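Local coordinates for protein discoidin-2 (Dictyostelium discoideum, PDB 2VM9) that binds galactose, N-acetylgalactosamine and related glycans as a trimeric calcium-containing lectin, and may take part in spore formation and spore coat assembly, at residues 26-31 with 51-56; 79-84 with 144-149; 164-169 with 249-254; 187-192 with 229-234. One frame throughout, in Å; residues are numbered along the deposited sequence. Where two conformers were deposited one is given.

Interaction 1: 26-31 with 51-56; sequences ADHGVK and SWSSSV. With PO4 (phosphate ion), chain G.
Ser51 opens the contact with its backbone carbonyl near those of His28 and Gly29, while its hydroxyl shares a hydrogen bond with Ser53 OG, 2.9 Å from Ser51 OG; Ser53 OG is also hydrogen-bonded to Ser146 OG. Trp52 follows, its CG anti to the backbone N (chi1 161°), which carries CD1 to within 3.3 Å of His28 O. Val30 lies over one face of this ring, Val30 CG1 being 4.0 Å from Trp52 CD1. Trp52 NE1 is hydrogen-bonded to Thr22 O. At Ser53 the backbones join, Ser53 N donating to a lone pair of His28 O in the carbonyl plane at 2.8 Å. Ser53 OG lies at the CD2 edge of the His28 imidazole, near the ring plane, and Ser53 CB touches CD2. His28 ND1 is hydrogen-bonded to Asn25 OD1, and His28 NE2 donates to O2 of a phosphate ion, probably from the crystallisation liquor, at 2.5 Å, too short to be relied on exactly. The contact belongs to the calcium-bearing end of the discoidin (F5/8 type C) beta-sandwich, where the loop after strand 17-20 meets short strand 52-53, paired with strand 146-153; Val30 and Trp52 also pack on Ile63 of strand 63-67.

Interaction 2: 79-84 with 144-149; sequences QGRGDH and HISLRW. With PO4 (phosphate ion), chain G.
Gln79 and Arg148 form the dense part of this contact, their flat ends stacked with amide and guanidinium planes only 12° apart. The amide oxygen lies over the centre of the guanidinium, Gln79 OE1 being 3.4 Å from Arg148 CZ, and the backbone N of Gly82 lies over the opposite face, toward its rim. In the guanidinium plane, Arg148 reaches Gly80 O side-on with two nitrogens: NE at 2.8 Å from Gly80 O, nearly along the C=O axis, and NH2 at 3.0 Å from the same oxygen. A bend at chi3 (-73°) turns the arginine end back over the loop for this grip. Further bonds from Arg148 NH1 to Phe37 O and from NH2 to Asn118 and Arg117 would hold the group's rotation, and Gln79 OE1 accepts from Asn36 N. Beneath the stack, Gln79 and Arg148 are an antiparallel hydrogen-bonded pair, bonded N to O in both directions, where strands 70-79 and 146-153 lie side by side in one sheet of the discoidin beta-sandwich. The loop after strand 70-79 carries the Arg-Gly-Asp sequence, predicted to be a cell attachment site. Contact with the second segment thins out along it: Arg81 meets Ser146 mainly through its aliphatic part, Arg81 CB being 3.8 Å from Ser146 CB. Extended throughout, the Arg81 side chain runs on to a salt bridge with Asp83, Arg81 NE to Asp83 OD1 at 2.8 Å, and to the phosphate ion, which NH1 and NH2 both grip at O2. His84, exposed to solvent, places CD2 over one face of the Arg81 guanidinium.

Interaction 3: 164-169 with 249-254; sequences VQVGEV and DYVAVE
Val164, Val166, Val251 and Val253 form the apolar centre on one face of this antiparallel strand pair, at the edge, within this chain, of a three-stranded sheet in the lectin-like domain, whose sequence belongs to the H-type lectins. Val164 touches both valines of segment 249-254 with separate branches: CG1 meets Val251 CG1 at 3.8 Å, the two side chains crossing at a slant, whereas CG2 runs alongside Val253. Val166 and Val251 likewise lie side by side, pointing the same way, and Val166 also packs on Ile200 of the third subunit. On the reverse face the Tyr250 ring spreads flat across the neighbouring strand. Its first torsion sets CG between the backbone N and the carbonyl carbon (chi1 76°), bringing the ring over side-chain-free Gly167: Gly167 N sits over the ring centre, and Gly167 CA is 3.3 Å from Tyr250 CE2. The ring also meets Phe231 edge-to-face, which joins this sheet to the opposing one. Between the faces, Gln165 with Ala252 and Gly167 with Tyr250 are hydrogen-bonded pairs; the Gly167 N to Tyr250 O bond is the longest of the four, at 3.2 Å. The valine face ends in a polar edge at Glu168 and Asp249, where like charges approach to 4.3 Å, Glu168 OE1 to Asp249 OD1. Lys206 forms salt bridges with both oxygens and would offset their repulsion, while Asp249 OD2 accepts from Ile203 N of the third subunit. A water beside this edge donates to Gly167 O and to Tyr250 O, each at 2.9 Å from the water oxygen.

Interaction 4: 187-192 with 229-234; sequences RHVKFP and KGFDLT
His188 and Asp232 face each other across a non-hydrogen-bonded pair of this antiparallel ladder and join through their side chains instead: in one of two modelled conformers of His188, ND1 donates to Asp232 OD1 at 2.8 Å. The acceptor lies in the imidazole plane; the donor meets OD1 from above the carboxylate plane, and the two planes are 76° apart. In that conformer the histidine CG is anti to the backbone N (chi1 -175°); Asp232 OD2 is held by Asn225 ND2. Strands 183-190 and 230-237 belong to a three-stranded sheet of the H-type lectin beta-sandwich, and the face away from His188 turns towards the other sheet. There Val189 sets its CB over one face of the Phe231 ring, 3.5 Å from CE2, and Phe191 CE1 comes in at that ring's edge, 3.6 Å from Phe231 CD2. The phenyl planes are 30° apart with centroids 5.8 Å from each other, so there is little stacking. Phe191 instead covers Gly230, whose CA lies 3.7 Å from the Phe191 ring centroid in a CH-pi contact. Beyond the last strand pair, Phe191 N still bonds to Lys229 O, and a water donates to both Lys229 O and Phe191 O.

From the N terminus, interaction 1 closes the loop that follows strand 17-20, with the calcium-site residues Asn39, Ser40 and Asp47 inside it. Interaction 2 comes next in series, joining the turn after strand 70-79 to strand 146-153. The two touch through Ser53 with Ser146 and Ser54 with His144, and His28 of interaction 1 and Arg81 of interaction 2 bind the same phosphate ion. Past the linker, interaction 3 pairs the first and last strands of the lectin-like domain; interaction 4 is nested within the loop that interaction 3 closes, and packs against its strand pair through Val189 on Tyr250 and Phe191 on Ala252, joining the two sheets. Centres of interactions 1 and 3 lie about 50 Å apart.

Interaction 1: 26-31 with 51-56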
loop_
_atom_site.group_PDB
_atom_site.type_symbol
_atom_site.label_atom_id
_atom_site.label_comp_id
_atom_site.label_asym_id
_atom_site.label_seq_id
_atom_site.Cartn_x
_atom_site.Cartn_y
_atom_site.Cartn_z
ATOM N N ALA A 26 -15.193 25.796 -10.270
ATOM C CA ALA A 26 -14.038 24.907 -10.512
ATOM C C ALA A 26 -12.755 25.722 -10.579
ATOM O O ALA A 26 -11.690 25.218 -10.242
ATOM C CB ALA A 26 -14.239 24.075 -11.809
ATOM N N ASP A 27 -12.845 26.985 -11.020
ATOM C CA ASP A 27 -11.670 27.849 -10.980
ATOM C C ASP A 27 -11.260 28.311 -9.554
ATOM O O ASP A 27 -10.270 29.006 -9.407
ATOM C CB ASP A 27 -11.824 29.045 -11.926
ATOM C CG ASP A 27 -11.481 28.691 -13.352
ATOM O OD1 ASP A 27 -10.511 27.937 -13.559
ATOM O OD2 ASP A 27 -12.180 29.213 -14.248
ATOM N N HIS A 28 -11.987 27.854 -8.526
ATOM C CA HIS A 28 -11.591 28.068 -7.121
ATOM C C HIS A 28 -11.482 26.715 -6.387
ATOM O O HIS A 28 -11.602 26.658 -5.154
ATOM C CB HIS A 28 -12.639 28.937 -6.382
ATOM C CG HIS A 28 -12.775 30.331 -6.923
ATOM N ND1 HIS A 28 -13.420 30.610 -8.109
ATOM C CD2 HIS A 28 -12.417 31.533 -6.397
ATOM C CE1 HIS A 28 -13.408 31.920 -8.319
ATOM N NE2 HIS A 28 -12.802 32.503 -7.296
ATOM N N GLY A 29 -11.227 25.635 -7.135
ATOM C CA GLY A 29 -11.239 24.277 -6.548
ATOM C C GLY A 29 -9.996 23.910 -5.751
ATOM O O GLY A 29 -9.004 24.659 -5.739
ATOM N N VAL A 30 -10.037 22.742 -5.108
ATOM C CA VAL A 30 -8.903 22.266 -4.302
ATOM C C VAL A 30 -7.624 22.096 -5.119
ATOM O O VAL A 30 -6.536 22.118 -4.564
ATOM C CB VAL A 30 -9.206 20.930 -3.561
ATOM C CG1 VAL A 30 -10.440 21.064 -2.649
ATOM C CG2 VAL A 30 -9.375 19.771 -4.561
ATOM N N LYS A 31 -7.748 21.951 -6.444
ATOM C CA LYS A 31 -6.570 21.819 -7.289
ATOM C C LYS A 31 -5.715 23.114 -7.225
ATOM O O LYS A 31 -4.524 23.105 -7.580
ATOM C CB LYS A 31 -6.982 21.527 -8.729
ATOM C CG LYS A 31 -7.650 22.742 -9.425
ATOM C CD LYS A 31 -7.929 22.451 -10.923
ATOM C CE LYS A 31 -8.389 23.722 -11.629
ATOM N NZ LYS A 31 -7.238 24.722 -11.785
ATOM N N SER A 51 -5.938 29.828 -4.438
ATOM C CA SER A 51 -6.519 29.264 -3.218
ATOM C C SER A 51 -7.584 28.249 -3.635
ATOM O O SER A 51 -8.117 28.309 -4.746
ATOM C CB SER A 51 -7.242 30.345 -2.364
ATOM O OG SER A 51 -8.350 30.933 -3.105
ATOM N N TRP A 52 -7.933 27.355 -2.720
ATOM C CA TRP A 52 -9.294 26.801 -2.768
ATOM C C TRP A 52 -10.190 27.887 -2.158
ATOM O O TRP A 52 -9.824 28.494 -1.134
ATOM C CB TRP A 52 -9.398 25.552 -1.896
ATOM C CG TRP A 52 -10.833 25.208 -1.549
ATOM C CD1 TRP A 52 -11.823 24.839 -2.428
ATOM C CD2 TRP A 52 -11.420 25.181 -0.242
ATOM N NE1 TRP A 52 -12.988 24.587 -1.744
ATOM C CE2 TRP A 52 -12.784 24.796 -0.405
ATOM C CE3 TRP A 52 -10.938 25.451 1.047
ATOM C CZ2 TRP A 52 -13.666 24.652 0.679
ATOM C CZ3 TRP A 52 -11.832 25.323 2.140
ATOM C CH2 TRP A 52 -13.167 24.922 1.945
ATOM N N SER A 53 -11.363 28.118 -2.747
ATOM C CA SER A 53 -12.359 29.000 -2.094
ATOM C C SER A 53 -13.707 28.278 -2.073
ATOM O O SER A 53 -14.167 27.799 -3.135
ATOM C CB SER A 53 -12.499 30.329 -2.849
ATOM O OG SER A 53 -11.261 31.033 -2.917
ATOM N N SER A 54 -14.354 28.226 -0.902
ATOM C CA SER A 54 -15.631 27.519 -0.787
ATOM C C SER A 54 -16.727 28.254 -1.574
ATOM O O SER A 54 -16.552 29.394 -2.003
ATOM C CB SER A 54 -16.051 27.379 0.688
ATOM O OG SER A 54 -16.490 28.629 1.169
ATOM N N SER A 55 -17.871 27.597 -1.746
ATOM C CA SER A 55 -19.036 28.305 -2.264
ATOM C C SER A 55 -19.902 28.884 -1.134
ATOM O O SER A 55 -20.259 30.070 -1.135
ATOM C CB SER A 55 -19.884 27.419 -3.175
ATOM O OG SER A 55 -20.968 28.206 -3.680
ATOM N N VAL A 56 -20.214 28.032 -0.168
ATOM C CA VAL A 56 -21.003 28.389 1.019
ATOM C C VAL A 56 -20.071 28.915 2.098
ATOM O O VAL A 56 -18.994 28.372 2.312
ATOM C CB VAL A 56 -21.739 27.130 1.519
ATOM C CG1 VAL A 56 -22.440 27.405 2.870
ATOM C CG2 VAL A 56 -22.732 26.683 0.441
HETATM P P PO4 G . -12.887 35.934 -7.934
HETATM O O1 PO4 G . -13.641 37.039 -7.214
HETATM O O2 PO4 G . -12.492 34.919 -7.014
HETATM O O3 PO4 G . -11.681 36.571 -8.593
HETATM O O4 PO4 G . -13.755 35.415 -9.055
#

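Interaction 2: 79-84 with 144-149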
loop_
_atom_site.group_PDB
_atom_site.type_symbol
_atom_site.label_atom_id
_atom_site.label_comp_id
_atom_site.label_asym_id
_atom_site.label_seq_id
_atom_site.Cartn_x
_atom_site.Cartn_y
_atom_site.Cartn_z
ATOM N N GLN A 79 -2.158 29.059 4.559
ATOM C CA GLN A 79 -1.856 30.334 3.989
ATOM C C GLN A 79 -3.191 30.863 3.475
ATOM O O GLN A 79 -4.134 30.104 3.195
ATOM C CB GLN A 79 -0.861 30.063 2.866
ATOM C CG GLN A 79 -0.208 31.198 2.217
ATOM C CD GLN A 79 0.795 30.669 1.191
ATOM O OE1 GLN A 79 0.531 29.656 0.527
ATOM N NE2 GLN A 79 1.930 31.342 1.052
ATOM N N GLY A 80 -3.287 32.173 3.345
ATOM C CA GLY A 80 -4.468 32.733 2.734
ATOM C C GLY A 80 -4.408 32.649 1.206
ATOM O O GLY A 80 -3.590 31.919 0.600
ATOM N N ARG A 81 -5.310 33.392 0.603
ATOM C CA ARG A 81 -5.443 33.430 -0.855
ATOM C C ARG A 81 -4.434 34.382 -1.469
ATOM O O ARG A 81 -4.293 35.527 -1.009
ATOM C CB ARG A 81 -6.875 33.859 -1.221
ATOM C CG ARG A 81 -7.090 34.045 -2.705
ATOM C CD ARG A 81 -8.581 34.195 -3.058
ATOM N NE ARG A 81 -8.677 34.487 -4.479
ATOM C CZ ARG A 81 -9.803 34.667 -5.150
ATOM N NH1 ARG A 81 -10.981 34.564 -4.523
ATOM N NH2 ARG A 81 -9.744 34.937 -6.462
ATOM N N GLY A 82 -3.756 33.950 -2.533
ATOM C CA GLY A 82 -2.686 34.797 -3.106
ATOM C C GLY A 82 -3.130 36.083 -3.803
ATOM O O GLY A 82 -2.416 37.094 -3.739
ATOM N N ASP A 83 -4.307 36.077 -4.428
ATOM C CA ASP A 83 -4.709 37.125 -5.366
ATOM C C ASP A 83 -5.859 38.033 -4.882
ATOM O O ASP A 83 -6.269 38.959 -5.602
ATOM C CB ASP A 83 -5.077 36.508 -6.722
ATOM C CG ASP A 83 -6.229 35.519 -6.633
ATOM O OD1 ASP A 83 -6.179 34.590 -5.793
ATOM O OD2 ASP A 83 -7.178 35.680 -7.405
ATOM N N HIS A 84 -6.382 37.769 -3.686
ATOM C CA HIS A 84 -7.429 38.635 -3.075
ATOM C C HIS A 84 -7.349 38.532 -1.558
ATOM O O HIS A 84 -6.776 37.586 -1.049
ATOM C CB HIS A 84 -8.828 38.285 -3.561
ATOM C CG HIS A 84 -9.104 38.811 -4.927
ATOM N ND1 HIS A 84 -9.034 40.160 -5.222
ATOM C CD2 HIS A 84 -9.369 38.181 -6.097
ATOM C CE1 HIS A 84 -9.284 40.336 -6.511
ATOM N NE2 HIS A 84 -9.479 39.151 -7.064
ATOM N N HIS A 144 -13.680 35.553 2.993
ATOM C CA HIS A 144 -14.146 34.303 2.368
ATOM C C HIS A 144 -13.328 33.147 2.892
ATOM O O HIS A 144 -12.191 33.340 3.293
ATOM C CB HIS A 144 -13.966 34.379 0.842
ATOM C CG HIS A 144 -14.894 33.473 0.093
ATOM N ND1 HIS A 144 -16.131 33.886 -0.353
ATOM C CD2 HIS A 144 -14.780 32.172 -0.252
ATOM C CE1 HIS A 144 -16.731 32.884 -0.971
ATOM N NE2 HIS A 144 -15.936 31.826 -0.908
ATOM N N ILE A 145 -13.901 31.945 2.856
ATOM C CA ILE A 145 -13.159 30.746 3.207
ATOM C C ILE A 145 -12.287 30.422 1.981
ATOM O O ILE A 145 -12.743 29.808 1.021
ATOM C CB ILE A 145 -14.095 29.594 3.550
ATOM C CG1 ILE A 145 -14.907 29.951 4.806
ATOM C CG2 ILE A 145 -13.286 28.291 3.744
ATOM C CD1 ILE A 145 -16.080 28.975 5.082
ATOM N N SER A 146 -11.046 30.884 2.038
ATOM C CA SER A 146 -10.080 30.693 0.969
ATOM C C SER A 146 -8.755 30.349 1.632
ATOM O O SER A 146 -8.324 31.012 2.589
ATOM C CB SER A 146 -9.926 31.972 0.110
ATOM O OG SER A 146 -11.162 32.354 -0.497
ATOM N N LEU A 147 -8.087 29.308 1.130
ATOM C CA LEU A 147 -6.820 28.946 1.745
ATOM C C LEU A 147 -5.934 28.184 0.783
ATOM O O LEU A 147 -6.403 27.627 -0.238
ATOM C CB LEU A 147 -7.012 28.127 3.034
ATOM C CG LEU A 147 -7.592 26.710 2.825
ATOM C CD1 LEU A 147 -6.504 25.682 2.528
ATOM C CD2 LEU A 147 -8.405 26.263 4.025
ATOM N N ARG A 148 -4.650 28.176 1.125
ATOM C CA ARG A 148 -3.682 27.264 0.546
ATOM C C ARG A 148 -3.048 26.529 1.727
ATOM O O ARG A 148 -3.066 27.031 2.843
ATOM C CB ARG A 148 -2.617 28.008 -0.260
ATOM C CG ARG A 148 -3.174 28.631 -1.545
ATOM C CD ARG A 148 -2.123 29.563 -2.204
ATOM N NE ARG A 148 -2.008 30.796 -1.410
ATOM C CZ ARG A 148 -1.070 31.726 -1.591
ATOM N NH1 ARG A 148 -0.144 31.573 -2.554
ATOM N NH2 ARG A 148 -1.027 32.797 -0.793
ATOM N N TRP A 149 -2.524 25.326 1.481
ATOM C CA TRP A 149 -2.047 24.498 2.578
ATOM C C TRP A 149 -1.128 23.395 2.095
ATOM O O TRP A 149 -1.042 23.114 0.884
ATOM C CB TRP A 149 -3.217 23.893 3.378
ATOM C CG TRP A 149 -4.059 22.894 2.631
ATOM C CD1 TRP A 149 -4.391 22.894 1.288
ATOM C CD2 TRP A 149 -4.689 21.746 3.199
ATOM N NE1 TRP A 149 -5.192 21.788 1.005
ATOM C CE2 TRP A 149 -5.410 21.098 2.167
ATOM C CE3 TRP A 149 -4.742 21.215 4.496
ATOM C CZ2 TRP A 149 -6.141 19.919 2.392
ATOM C CZ3 TRP A 149 -5.468 20.069 4.720
ATOM C CH2 TRP A 149 -6.173 19.433 3.669
HETATM P P PO4 G . -12.887 35.934 -7.934
HETATM O O1 PO4 G . -13.641 37.039 -7.214
HETATM O O2 PO4 G . -12.492 34.919 -7.014
HETATM O O3 PO4 G . -11.681 36.571 -8.593
HETATM O O4 PO4 G . -13.755 35.415 -9.055
#

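Interaction 3: 164-169 with 249-254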
loop_
_atom_site.group_PDB
_atom_site.type_symbol
_atom_site.label_atom_id
_atom_site.label_comp_id
_atom_site.label_asym_id
_atom_site.label_seq_id
_atom_site.Cartn_x
_atom_site.Cartn_y
_atom_site.Cartn_z
ATOM N N VAL A 164 6.564 -10.847 -0.296
ATOM C CA VAL A 164 6.910 -12.080 0.420
ATOM C C VAL A 164 6.512 -13.296 -0.420
ATOM O O VAL A 164 5.432 -13.336 -0.981
ATOM C CB VAL A 164 6.190 -12.138 1.806
ATOM C CG1 VAL A 164 6.361 -13.502 2.472
ATOM C CG2 VAL A 164 6.681 -11.030 2.747
ATOM N N GLN A 165 7.393 -14.291 -0.500
ATOM C CA GLN A 165 6.994 -15.607 -0.989
ATOM C C GLN A 165 7.513 -16.625 0.012
ATOM O O GLN A 165 8.517 -16.392 0.687
ATOM C CB GLN A 165 7.542 -15.903 -2.377
ATOM C CG GLN A 165 7.040 -14.947 -3.480
ATOM C CD GLN A 165 7.567 -15.324 -4.819
ATOM O OE1 GLN A 165 7.154 -16.336 -5.404
ATOM N NE2 GLN A 165 8.509 -14.538 -5.323
ATOM N N VAL A 166 6.823 -17.750 0.095
ATOM C CA VAL A 166 7.151 -18.722 1.120
ATOM C C VAL A 166 7.219 -20.118 0.507
ATOM O O VAL A 166 6.685 -20.377 -0.595
ATOM C CB VAL A 166 6.112 -18.718 2.268
ATOM C CG1 VAL A 166 5.971 -17.326 2.912
ATOM C CG2 VAL A 166 4.770 -19.245 1.758
ATOM N N GLY A 167 7.846 -21.037 1.229
ATOM C CA GLY A 167 7.873 -22.414 0.741
ATOM C C GLY A 167 8.580 -23.292 1.762
ATOM O O GLY A 167 8.911 -22.858 2.859
ATOM N N GLU A 168 8.785 -24.537 1.383
ATOM C CA GLU A 168 9.496 -25.462 2.252
ATOM C C GLU A 168 10.504 -26.237 1.426
ATOM O O GLU A 168 10.351 -26.395 0.213
ATOM C CB GLU A 168 8.545 -26.398 2.976
ATOM C CG GLU A 168 7.797 -27.414 2.135
ATOM C CD GLU A 168 7.272 -28.564 3.016
ATOM O OE1 GLU A 168 6.349 -28.347 3.806
ATOM O OE2 GLU A 168 7.808 -29.690 2.921
ATOM N N VAL A 169 11.527 -26.729 2.092
ATOM C CA VAL A 169 12.563 -27.469 1.404
ATOM C C VAL A 169 13.136 -28.506 2.382
ATOM O O VAL A 169 13.332 -28.201 3.544
ATOM C CB VAL A 169 13.657 -26.508 0.825
ATOM C CG1 VAL A 169 14.201 -25.561 1.886
ATOM C CG2 VAL A 169 14.773 -27.273 0.111
ATOM N N ASP A 249 10.997 -24.387 6.620
ATOM C CA ASP A 249 10.145 -23.423 5.923
ATOM C C ASP A 249 11.021 -22.209 5.641
ATOM O O ASP A 249 11.892 -21.852 6.446
ATOM C CB ASP A 249 8.961 -23.009 6.790
ATOM C CG ASP A 249 7.739 -23.908 6.581
ATOM O OD1 ASP A 249 7.739 -24.720 5.615
ATOM O OD2 ASP A 249 6.791 -23.809 7.387
ATOM N N TYR A 250 10.793 -21.565 4.508
ATOM C CA TYR A 250 11.479 -20.305 4.245
ATOM C C TYR A 250 10.485 -19.179 3.993
ATOM O O TYR A 250 9.356 -19.415 3.528
ATOM C CB TYR A 250 12.448 -20.427 3.066
ATOM C CG TYR A 250 11.782 -20.443 1.690
ATOM C CD1 TYR A 250 11.404 -19.234 1.056
ATOM C CD2 TYR A 250 11.545 -21.643 1.021
ATOM C CE1 TYR A 250 10.796 -19.236 -0.198
ATOM C CE2 TYR A 250 10.932 -21.662 -0.263
ATOM C CZ TYR A 250 10.577 -20.444 -0.858
ATOM O OH TYR A 250 9.975 -20.434 -2.102
ATOM N N VAL A 251 10.931 -17.962 4.297
ATOM C CA VAL A 251 10.151 -16.751 4.029
ATOM C C VAL A 251 11.116 -15.818 3.292
ATOM O O VAL A 251 12.114 -15.387 3.861
ATOM C CB VAL A 251 9.608 -16.112 5.329
ATOM C CG1 VAL A 251 8.848 -14.801 5.018
ATOM C CG2 VAL A 251 8.659 -17.105 6.093
ATOM N N ALA A 252 10.855 -15.607 2.000
ATOM C CA ALA A 252 11.676 -14.726 1.185
ATOM C C ALA A 252 10.983 -13.368 1.171
ATOM O O ALA A 252 9.781 -13.289 0.864
ATOM C CB ALA A 252 11.796 -15.260 -0.202
ATOM N N VAL A 253 11.731 -12.328 1.520
ATOM C CA VAL A 253 11.155 -10.989 1.669
ATOM C C VAL A 253 11.893 -10.016 0.759
ATOM O O VAL A 253 13.113 -9.902 0.806
ATOM C CB VAL A 253 11.224 -10.470 3.135
ATOM C CG1 VAL A 253 10.538 -9.100 3.252
ATOM C CG2 VAL A 253 10.576 -11.470 4.111
ATOM N N GLU A 254 11.130 -9.286 -0.057
ATOM C CA GLU A 254 11.727 -8.291 -0.958
ATOM C C GLU A 254 11.344 -6.907 -0.482
ATOM O O GLU A 254 10.158 -6.627 -0.309
ATOM C CB GLU A 254 11.216 -8.496 -2.387
ATOM C CG GLU A 254 11.949 -7.609 -3.398
ATOM C CD GLU A 254 11.236 -7.480 -4.732
ATOM O OE1 GLU A 254 10.007 -7.690 -4.795
ATOM O OE2 GLU A 254 11.923 -7.121 -5.713
HETATM O O HOH W 1 7.286 -21.214 4.548
#

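Interaction 4: 187-192 with 229-234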
loop_
_atom_site.group_PDB
_atom_site.type_symbol
_atom_site.label_atom_id
_atom_site.label_comp_id
_atom_site.label_asym_id
_atom_site.label_seq_id
_atom_site.Cartn_x
_atom_site.Cartn_y
_atom_site.Cartn_z
ATOM N N ARG A 187 20.109 -27.888 -1.798
ATOM C CA ARG A 187 18.855 -28.031 -2.520
ATOM C C ARG A 187 18.531 -26.691 -3.132
ATOM O O ARG A 187 18.419 -25.693 -2.420
ATOM C CB ARG A 187 17.719 -28.467 -1.585
ATOM C CG ARG A 187 17.867 -29.882 -1.073
ATOM C CD ARG A 187 17.752 -30.878 -2.224
ATOM N NE ARG A 187 18.032 -32.249 -1.812
ATOM C CZ ARG A 187 19.210 -32.863 -1.945
ATOM N NH1 ARG A 187 20.259 -32.231 -2.470
ATOM N NH2 ARG A 187 19.342 -34.129 -1.558
ATOM N N HIS A 188 18.370 -26.664 -4.458
ATOM C CA HIS A 188 18.024 -25.404 -5.083
ATOM C C HIS A 188 16.535 -25.200 -5.081
ATOM O O HIS A 188 15.755 -26.095 -5.418
ATOM C CB HIS A 188 18.592 -25.221 -6.491
ATOM C CG HIS A 188 18.299 -23.866 -7.050
ATOM N ND1 HIS A 188 19.017 -22.745 -6.693
ATOM C CD2 HIS A 188 17.324 -23.439 -7.886
ATOM C CE1 HIS A 188 18.516 -21.691 -7.312
ATOM N NE2 HIS A 188 17.489 -22.086 -8.040
ATOM N N VAL A 189 16.138 -24.017 -4.629
ATOM C CA VAL A 189 14.752 -23.634 -4.494
ATOM C C VAL A 189 14.452 -22.563 -5.541
ATOM O O VAL A 189 15.175 -21.589 -5.665
ATOM C CB VAL A 189 14.465 -23.115 -3.059
ATOM C CG1 VAL A 189 12.995 -22.743 -2.889
ATOM C CG2 VAL A 189 14.891 -24.182 -2.009
ATOM N N LYS A 190 13.397 -22.772 -6.307
ATOM C CA LYS A 190 12.950 -21.757 -7.261
ATOM C C LYS A 190 11.713 -21.101 -6.663
ATOM O O LYS A 190 10.799 -21.799 -6.218
ATOM C CB LYS A 190 12.631 -22.426 -8.607
ATOM C CG LYS A 190 12.268 -21.448 -9.718
ATOM C CD LYS A 190 11.892 -22.189 -11.011
ATOM C CE LYS A 190 10.603 -21.613 -11.618
ATOM N NZ LYS A 190 9.411 -21.750 -10.686
ATOM N N PHE A 191 11.688 -19.766 -6.617
ATOM C CA PHE A 191 10.529 -19.048 -6.077
ATOM C C PHE A 191 9.349 -19.291 -7.017
ATOM O O PHE A 191 9.552 -19.394 -8.224
ATOM C CB PHE A 191 10.789 -17.536 -5.963
ATOM C CG PHE A 191 11.916 -17.173 -5.023
ATOM C CD1 PHE A 191 11.960 -17.696 -3.718
ATOM C CD2 PHE A 191 12.916 -16.290 -5.427
ATOM C CE1 PHE A 191 13.015 -17.353 -2.847
ATOM C CE2 PHE A 191 13.974 -15.934 -4.564
ATOM C CZ PHE A 191 14.016 -16.478 -3.262
ATOM N N PRO A 192 8.127 -19.403 -6.471
ATOM C CA PRO A 192 6.977 -19.549 -7.382
ATOM C C PRO A 192 6.986 -18.496 -8.503
ATOM O O PRO A 192 6.721 -18.833 -9.663
ATOM C CB PRO A 192 5.783 -19.368 -6.457
ATOM C CG PRO A 192 6.276 -19.925 -5.119
ATOM C CD PRO A 192 7.716 -19.433 -5.054
ATOM N N LYS A 229 15.405 -15.239 -8.756
ATOM C CA LYS A 229 14.648 -16.431 -9.146
ATOM C C LYS A 229 14.561 -17.503 -8.066
ATOM O O LYS A 229 13.660 -18.325 -8.085
ATOM C CB LYS A 229 15.262 -17.077 -10.392
ATOM C CG LYS A 229 15.107 -16.272 -11.698
ATOM C CD LYS A 229 15.558 -17.113 -12.914
ATOM C CE LYS A 229 15.399 -16.325 -14.235
ATOM N NZ LYS A 229 15.948 -17.078 -15.427
ATOM N N GLY A 230 15.496 -17.487 -7.129
ATOM C CA GLY A 230 15.521 -18.549 -6.129
ATOM C C GLY A 230 16.740 -18.483 -5.255
ATOM O O GLY A 230 17.408 -17.464 -5.182
ATOM N N PHE A 231 17.014 -19.578 -4.550
ATOM C CA PHE A 231 18.178 -19.586 -3.673
ATOM C C PHE A 231 18.590 -21.023 -3.425
ATOM O O PHE A 231 17.900 -21.955 -3.844
ATOM C CB PHE A 231 17.846 -18.870 -2.350
ATOM C CG PHE A 231 16.893 -19.642 -1.450
ATOM C CD1 PHE A 231 17.383 -20.381 -0.377
ATOM C CD2 PHE A 231 15.513 -19.628 -1.686
ATOM C CE1 PHE A 231 16.522 -21.078 0.456
ATOM C CE2 PHE A 231 14.636 -20.347 -0.854
ATOM C CZ PHE A 231 15.151 -21.078 0.216
ATOM N N ASP A 232 19.718 -21.203 -2.752
ATOM C CA ASP A 232 20.137 -22.552 -2.365
ATOM C C ASP A 232 19.974 -22.711 -0.861
ATOM O O ASP A 232 20.451 -21.868 -0.095
ATOM C CB ASP A 232 21.633 -22.766 -2.694
ATOM C CG ASP A 232 21.909 -22.896 -4.175
ATOM O OD1 ASP A 232 21.054 -23.401 -4.917
ATOM O OD2 ASP A 232 23.030 -22.539 -4.569
ATOM N N LEU A 233 19.314 -23.786 -0.454
ATOM C CA LEU A 233 19.304 -24.170 0.968
ATOM C C LEU A 233 20.451 -25.156 1.123
ATOM O O LEU A 233 20.407 -26.262 0.565
ATOM C CB LEU A 233 17.987 -24.828 1.333
ATOM C CG LEU A 233 17.621 -24.872 2.841
ATOM C CD1 LEU A 233 18.805 -25.227 3.717
ATOM C CD2 LEU A 233 17.015 -23.578 3.312
ATOM N N THR A 234 21.499 -24.729 1.822
ATOM C CA THR A 234 22.613 -25.602 2.070
ATOM C C THR A 234 22.343 -26.271 3.425
ATOM O O THR A 234 22.199 -25.568 4.430
ATOM C CB THR A 234 23.932 -24.821 2.081
ATOM O OG1 THR A 234 24.124 -24.197 0.791
ATOM C CG2 THR A 234 25.095 -25.775 2.377
HETATM O O HOH W 2 11.641 -17.807 -9.802
#